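Local coordinates for HTLV-2 integrase catalytic core domain (Human T-cell leukemia virus 2, PDB 6QBT), which probably inserts viral DNA into host chromosomes, as the magnesium-binding catalytic core of a deltaretroviral integrase, at residues 61-66 with 87-92. Sequence-based numbering, arbitrary orientation.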
ATOM      1  N   LEU A  61       5.799   8.240   2.039  1.00 34.77           N
ATOM      2  CA  LEU A  61       6.552   9.373   1.483  1.00 35.50           C
ATOM      3  C   LEU A  61       8.043   9.155   1.160  1.00 33.84           C
ATOM      4  O   LEU A  61       8.595   9.929   0.415  1.00 32.17           O
ATOM      5  CB  LEU A  61       6.453  10.545   2.450  1.00 34.40           C
ATOM      6  CG  LEU A  61       5.045  11.045   2.798  1.00 36.39           C
ATOM      7  CD1 LEU A  61       5.137  12.193   3.810  1.00 35.99           C
ATOM      8  CD2 LEU A  61       4.283  11.498   1.559  1.00 36.71           C
ATOM      9  N   GLY A  62       8.666   8.121   1.722  1.00 34.04           N
ATOM     10  CA  GLY A  62      10.106   7.881   1.633  1.00 34.02           C
ATOM     11  C   GLY A  62      10.769   8.384   2.891  1.00 35.82           C
ATOM     12  O   GLY A  62      10.145   9.053   3.717  1.00 36.86           O
ATOM     13  N   LYS A  63      12.048   8.085   3.040  1.00 36.31           N
ATOM     14  CA  LYS A  63      12.801   8.444   4.249  1.00 36.13           C
ATOM     15  C   LYS A  63      13.312   9.891   4.193  1.00 35.87           C
ATOM     16  O   LYS A  63      14.020  10.233   3.265  1.00 38.65           O
ATOM     17  CB  LYS A  63      13.976   7.487   4.378  1.00 36.23           C
ATOM     18  CG  LYS A  63      14.856   7.681   5.602  1.00 37.32           C
ATOM     19  CD  LYS A  63      15.985   6.665   5.614  1.00 35.85           C
ATOM     20  CE  LYS A  63      16.766   6.756   6.891  1.00 36.03           C
ATOM     21  NZ  LYS A  63      17.919   5.818   6.864  1.00 36.30           N
ATOM     22  N   PRO A  64      12.969  10.742   5.181  1.00 34.10           N
ATOM     23  CA  PRO A  64      13.498  12.114   5.174  1.00 34.86           C
ATOM     24  C   PRO A  64      14.928  12.202   5.692  1.00 34.50           C
ATOM     25  O   PRO A  64      15.347  11.355   6.504  1.00 32.67           O
ATOM     26  CB  PRO A  64      12.567  12.846   6.146  1.00 35.87           C
ATOM     27  CG  PRO A  64      12.158  11.807   7.115  1.00 33.97           C
ATOM     28  CD  PRO A  64      12.119  10.509   6.360  1.00 34.06           C
ATOM     29  N   LEU A  65      15.660  13.217   5.239  1.00 33.64           N
ATOM     30  CA  LEU A  65      16.983  13.515   5.785  1.00 35.15           C
ATOM     31  C   LEU A  65      16.891  14.187   7.166  1.00 34.64           C
ATOM     32  O   LEU A  65      17.686  13.912   8.045  1.00 33.04           O
ATOM     33  CB  LEU A  65      17.773  14.424   4.838  1.00 35.52           C
ATOM     34  CG  LEU A  65      18.062  13.859   3.441  1.00 38.40           C
ATOM     35  CD1 LEU A  65      18.682  14.955   2.579  1.00 38.97           C
ATOM     36  CD2 LEU A  65      18.962  12.611   3.478  1.00 37.63           C
ATOM     37  N   HIS A  66      15.904  15.061   7.335  1.00 35.04           N
ATOM     38  CA  HIS A  66      15.829  15.970   8.468  1.00 35.92           C
ATOM     39  C   HIS A  66      14.356  16.117   8.841  1.00 34.15           C
ATOM     40  O   HIS A  66      13.515  16.358   7.974  1.00 33.55           O
ATOM     41  CB  HIS A  66      16.428  17.332   8.049  1.00 37.58           C
ATOM     42  CG  HIS A  66      16.530  18.351   9.146  1.00 39.65           C
ATOM     43  ND1 HIS A  66      17.185  19.550   8.968  1.00 44.35           N
ATOM     44  CD2 HIS A  66      16.056  18.376  10.414  1.00 41.87           C
ATOM     45  CE1 HIS A  66      17.120  20.264  10.078  1.00 40.67           C
ATOM     46  NE2 HIS A  66      16.442  19.570  10.973  1.00 41.84           N
ATOM     47  N   TYR A  87      18.989   5.382  12.519  1.00 33.03           N
ATOM     48  CA  TYR A  87      18.683   5.406  11.090  1.00 32.76           C
ATOM     49  C   TYR A  87      19.065   6.703  10.383  1.00 32.27           C
ATOM     50  O   TYR A  87      18.623   6.918   9.250  1.00 33.12           O
ATOM     51  CB  TYR A  87      17.213   5.005  10.867  1.00 32.22           C
ATOM     52  CG  TYR A  87      16.904   3.686  11.540  1.00 29.52           C
ATOM     53  CD1 TYR A  87      17.590   2.524  11.162  1.00 29.13           C
ATOM     54  CD2 TYR A  87      15.941   3.598  12.554  1.00 27.78           C
ATOM     55  CE1 TYR A  87      17.317   1.304  11.767  1.00 28.86           C
ATOM     56  CE2 TYR A  87      15.664   2.394  13.176  1.00 28.49           C
ATOM     57  CZ  TYR A  87      16.347   1.237  12.787  1.00 29.19           C
ATOM     58  OH  TYR A  87      16.088   0.025  13.429  1.00 28.21           O
ATOM     59  N   HIS A  88      19.915   7.525  11.022  1.00 32.17           N
ATOM     60  CA  HIS A  88      20.535   8.734  10.410  1.00 32.09           C
ATOM     61  C   HIS A  88      19.516   9.754   9.913  1.00 31.91           C
ATOM     62  O   HIS A  88      19.536  10.193   8.764  1.00 31.46           O
ATOM     63  CB  HIS A  88      21.540   8.344   9.326  1.00 32.88           C
ATOM     64  CG  HIS A  88      22.568   7.380   9.815  1.00 35.21           C
ATOM     65  ND1 HIS A  88      22.559   6.041   9.473  1.00 36.82           N
ATOM     66  CD2 HIS A  88      23.583   7.537  10.698  1.00 36.34           C
ATOM     67  CE1 HIS A  88      23.555   5.423  10.087  1.00 35.33           C
ATOM     68  NE2 HIS A  88      24.196   6.309  10.830  1.00 35.54           N
ATOM     69  N   ILE A  89      18.604  10.108  10.804  1.00 32.83           N
ATOM     70  CA  ILE A  89      17.626  11.140  10.544  1.00 34.46           C
ATOM     71  C   ILE A  89      17.940  12.286  11.515  1.00 36.11           C
ATOM     72  O   ILE A  89      17.881  12.101  12.741  1.00 33.63           O
ATOM     73  CB  ILE A  89      16.193  10.615  10.764  1.00 35.00           C
ATOM     74  CG1 ILE A  89      15.882   9.449   9.807  1.00 35.69           C
ATOM     75  CG2 ILE A  89      15.185  11.730  10.524  1.00 34.89           C
ATOM     76  CD1 ILE A  89      14.654   8.631  10.172  1.00 35.13           C
ATOM     77  N   LYS A  90      18.298  13.449  10.964  1.00 36.14           N
ATOM     78  CA  LYS A  90      18.563  14.649  11.780  1.00 37.52           C
ATOM     79  C   LYS A  90      17.237  15.121  12.379  1.00 36.48           C
ATOM     80  O   LYS A  90      16.208  15.162  11.683  1.00 36.70           O
ATOM     81  CB  LYS A  90      19.199  15.744  10.917  1.00 40.22           C
ATOM     82  CG  LYS A  90      19.392  17.091  11.580  1.00 43.76           C
ATOM     83  CD  LYS A  90      20.328  17.959  10.749  1.00 48.20           C
ATOM     84  CE  LYS A  90      20.475  19.364  11.328  1.00 50.46           C
ATOM     85  NZ  LYS A  90      21.058  19.376  12.695  1.00 52.09           N
ATOM     86  N   HIS A  91      17.260  15.445  13.666  1.00 34.96           N
ATOM     87  CA  HIS A  91      16.072  15.867  14.392  1.00 34.13           C
ATOM     88  C   HIS A  91      16.355  17.166  15.096  1.00 33.97           C
ATOM     89  O   HIS A  91      17.228  17.220  15.938  1.00 36.61           O
ATOM     90  CB  HIS A  91      15.670  14.811  15.414  1.00 33.99           C
ATOM     91  CG  HIS A  91      14.413  15.143  16.145  1.00 34.29           C
ATOM     92  ND1 HIS A  91      14.148  14.681  17.412  1.00 34.10           N
ATOM     93  CD2 HIS A  91      13.347  15.899  15.789  1.00 34.83           C
ATOM     94  CE1 HIS A  91      12.967  15.127  17.797  1.00 34.25           C
ATOM     95  NE2 HIS A  91      12.465  15.876  16.838  1.00 32.56           N
ATOM     96  N   SER A  92      15.616  18.209  14.757  1.00 33.42           N
ATOM     97  CA  SER A  92      15.733  19.487  15.428  1.00 33.95           C
ATOM     98  C   SER A  92      14.357  19.860  15.922  1.00 35.49           C
ATOM     99  O   SER A  92      13.372  19.249  15.516  1.00 37.13           O
ATOM    100  CB  SER A  92      16.273  20.532  14.462  1.00 33.66           C
ATOM    101  OG  SER A  92      15.481  20.564  13.277  1.00 36.01           O
TER
HETATM  102  O   HOH W   1      17.642  10.150   6.814  1.00 47.82           O
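H66 and K90, paired in parallel where two strands begin, send their side chains out on the same face of the sheet, and the lysine's aliphatic part lies along the imidazole. K90 CG sits over the ring, 3.8 Å from the centroid of the H66 ring, a CH-pi contact, and K90 CE continues over the same face to reach H66 CE1. The ring is also held at its edge: H66 NE2 donates to S92 OG at 2.7 Å, with the hydroxyl close to the ring plane, and face and edge together should restrict its rotation. S92 OG also hydrogen-bonds N68 OD1, two residues further along the strand of H66, so the hydroxyl bridges the two strands. Along the backbone, K90 N donates to L65 O at 3.0 Å, and H66 CA approaches K90 O. The pairing closes a beta-alpha-beta connection, strand 66-68 to strand 90-92 through helices 73-76 and 78-86, on the parallel side of the RNase H-like sheet of integrase cores; strand 90-92 is the outermost on its side within this chain. Ahead of the strands K63 meets the other segment through its amine. With K63 CG anti to the backbone N (chi1 -178°) and the chain extended beyond it, K63 NZ hydrogen-bonds Y87 O at 2.7 Å, just where helix 78-86 ends in a Schellman motif with H88 as its C-prime residue. K63 CE passes I89 CG1 at 4.1 Å, while a water donates to both P64 O and H88 O. K63 NZ also hydrogen-bonds L142 O of a second subunit.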